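Local coordinates for protein CdiI toxin (Salmonella enterica subsp. enterica serovar Rubislaw str. ATCC 10717, PDB 4ZQU) that neutralises its cognate CdiA toxin, protecting the cell from contact-dependent growth inhibition by neighbouring bacteria, at residues Q31-G36 with H60-L65. Sequence-based numbering, arbitrary orientation.
Sequences QLDPLG and HSRFVL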
loop_
_atom_site.group_PDB
_atom_site.type_symbol
_atom_site.label_atom_id
_atom_site.label_comp_id
_atom_site.label_asym_id
_atom_site.label_seq_id
_atom_site.Cartn_x
_atom_site.Cartn_y
_atom_site.Cartn_z
ATOM N N GLN B 31 6.835 4.565 -0.965
ATOM C CA GLN B 31 6.257 4.865 -2.266
ATOM C C GLN B 31 7.248 5.510 -3.225
ATOM O O GLN B 31 8.289 6.020 -2.809
ATOM C CB GLN B 31 5.046 5.777 -2.094
ATOM C CG GLN B 31 5.363 7.114 -1.454
ATOM C CD GLN B 31 4.114 7.900 -1.128
ATOM O OE1 GLN B 31 3.618 8.668 -1.950
ATOM N NE2 GLN B 31 3.591 7.703 0.078
ATOM N N LEU B 32 6.898 5.483 -4.509
ATOM C CA LEU B 32 7.713 6.067 -5.569
ATOM C C LEU B 32 8.179 7.474 -5.218
ATOM O O LEU B 32 7.369 8.386 -5.044
ATOM C CB LEU B 32 6.931 6.085 -6.883
ATOM C CG LEU B 32 7.680 6.575 -8.123
ATOM C CD1 LEU B 32 8.846 5.651 -8.433
ATOM C CD2 LEU B 32 6.734 6.677 -9.309
ATOM N N ASP B 33 9.493 7.629 -5.100
ATOM C CA ASP B 33 10.104 8.904 -4.746
ATOM C C ASP B 33 10.492 9.682 -6.002
ATOM O O ASP B 33 11.369 9.255 -6.750
ATOM C CB ASP B 33 11.335 8.662 -3.865
ATOM C CG ASP B 33 11.868 9.930 -3.225
ATOM O OD1 ASP B 33 11.456 11.038 -3.621
ATOM O OD2 ASP B 33 12.721 9.814 -2.323
ATOM N N PRO B 34 9.843 10.836 -6.236
ATOM C CA PRO B 34 10.168 11.675 -7.396
ATOM C C PRO B 34 11.592 12.226 -7.347
ATOM O O PRO B 34 12.098 12.699 -8.361
ATOM C CB PRO B 34 9.141 12.809 -7.309
ATOM C CG PRO B 34 8.721 12.836 -5.880
ATOM C CD PRO B 34 8.744 11.407 -5.438
ATOM N N LEU B 35 12.226 12.164 -6.181
ATOM C CA LEU B 35 13.603 12.616 -6.033
ATOM C C LEU B 35 14.566 11.435 -6.072
ATOM O O LEU B 35 15.785 11.612 -6.065
ATOM C CB LEU B 35 13.774 13.392 -4.730
ATOM C CG LEU B 35 12.756 14.506 -4.487
ATOM C CD1 LEU B 35 13.073 15.227 -3.190
ATOM C CD2 LEU B 35 12.723 15.479 -5.658
ATOM N N GLY B 36 14.008 10.228 -6.112
ATOM C CA GLY B 36 14.803 9.016 -6.160
ATOM C C GLY B 36 15.308 8.731 -7.560
ATOM O O GLY B 36 15.088 9.524 -8.476
ATOM N N HIS B 60 19.376 6.261 -2.372
ATOM C CA HIS B 60 18.626 7.489 -2.603
ATOM C C HIS B 60 17.296 7.499 -1.865
ATOM O O HIS B 60 16.513 8.438 -1.995
ATOM C CB HIS B 60 18.385 7.693 -4.098
ATOM C CG HIS B 60 19.619 8.063 -4.856
ATOM N ND1 HIS B 60 20.603 7.150 -5.167
ATOM C CD2 HIS B 60 20.041 9.254 -5.345
ATOM C CE1 HIS B 60 21.572 7.759 -5.825
ATOM N NE2 HIS B 60 21.258 9.034 -5.947
ATOM N N SER B 61 17.045 6.451 -1.090
ATOM C CA SER B 61 15.801 6.344 -0.342
ATOM C C SER B 61 15.791 7.299 0.840
ATOM O O SER B 61 16.818 7.523 1.483
ATOM C CB SER B 61 15.583 4.909 0.136
ATOM O OG SER B 61 14.346 4.784 0.814
ATOM N N ARG B 62 14.620 7.860 1.120
ATOM C CA ARG B 62 14.466 8.802 2.217
ATOM C C ARG B 62 13.634 8.227 3.356
ATOM O O ARG B 62 12.643 7.535 3.133
ATOM C CB ARG B 62 13.826 10.098 1.720
ATOM C CG ARG B 62 14.719 10.929 0.824
ATOM C CD ARG B 62 14.040 12.227 0.451
ATOM N NE ARG B 62 12.936 12.018 -0.479
ATOM C CZ ARG B 62 11.903 12.845 -0.608
ATOM N NH1 ARG B 62 11.826 13.935 0.146
ATOM N NH2 ARG B 62 10.944 12.580 -1.485
ATOM N N PHE B 63 14.059 8.520 4.580
ATOM C CA PHE B 63 13.323 8.157 5.780
ATOM C C PHE B 63 12.492 9.364 6.202
ATOM O O PHE B 63 12.975 10.245 6.911
ATOM C CB PHE B 63 14.288 7.722 6.883
ATOM C CG PHE B 63 13.617 7.132 8.082
ATOM C CD1 PHE B 63 12.725 6.086 7.947
ATOM C CD2 PHE B 63 13.899 7.609 9.350
ATOM C CE1 PHE B 63 12.112 5.536 9.054
ATOM C CE2 PHE B 63 13.290 7.062 10.462
ATOM C CZ PHE B 63 12.396 6.024 10.315
ATOM N N VAL B 64 11.241 9.400 5.757
ATOM C CA VAL B 64 10.493 10.650 5.723
ATOM C C VAL B 64 9.017 10.482 6.103
ATOM O O VAL B 64 8.403 9.454 5.820
ATOM C CB VAL B 64 10.622 11.290 4.309
ATOM C CG1 VAL B 64 10.278 10.274 3.228
ATOM C CG2 VAL B 64 9.783 12.557 4.170
ATOM N N LEU B 65 8.467 11.495 6.770
ATOM C CA LEU B 65 7.046 11.558 7.110
ATOM C C LEU B 65 6.389 12.758 6.419
ATOM O O LEU B 65 7.090 13.655 5.956
ATOM C CB LEU B 65 6.868 11.644 8.626
ATOM C CG LEU B 65 6.945 10.309 9.361
ATOM C CD1 LEU B 65 6.971 10.532 10.860
ATOM C CD2 LEU B 65 5.769 9.432 8.965
HETATM O O HOH W 1 15.179 10.511 -2.885
#
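The guanidinium of Arg62 has Leu35 over one face and the carboxylate of Asp33 at its edge. Leu35 CD1 sits above the centre of the group, 3.7 Å from Arg62 CZ; the N-H groups all lie in the guanidinium plane, so its faces offer no donors and suit a methyl group. Asp33 is gripped side-on by two nitrogens, the carboxylate and guanidinium planes lying 31° apart. Arg62 NE gives the straighter bond, 2.9 Å to Asp33 OD2, which it reaches on the syn side within its own guanidinium plane. Arg62 NH2 is 2.7 Å from Asp33 OD1, approaching from above the carboxylate. From the other face of that plane Leu35 N donates to Asp33 OD1, at 2.9 Å, so two bonds hold this oxygen and limit rotation of the carboxylate. The short Asp side chain lets OD1 reach back to this N, two residues on, while both oxygens still meet the arginine. A bend at chi3 (-71°) turns the end of the long arginine chain onto the acid. Arg62 NH1 goes on to Asp81, and Ser25 OG bonds to Asp33 OD2. A water donates to Asp33 OD2 and His60 O, each at 2.6 Å, tying the carboxylate to the backbone of 60-65. The Asp33-Arg62 salt bridge thus joins the loop after helix 47-59 to an Asx turn within the type I beta turn Asp33-Gly36, which interrupts strand 30-41 of the antiparallel sheet; just before it, Gln31 pairs antiparallel with a strand of the CdiA-CT toxin chain, continuing the sheet across the interface by beta-augmentation.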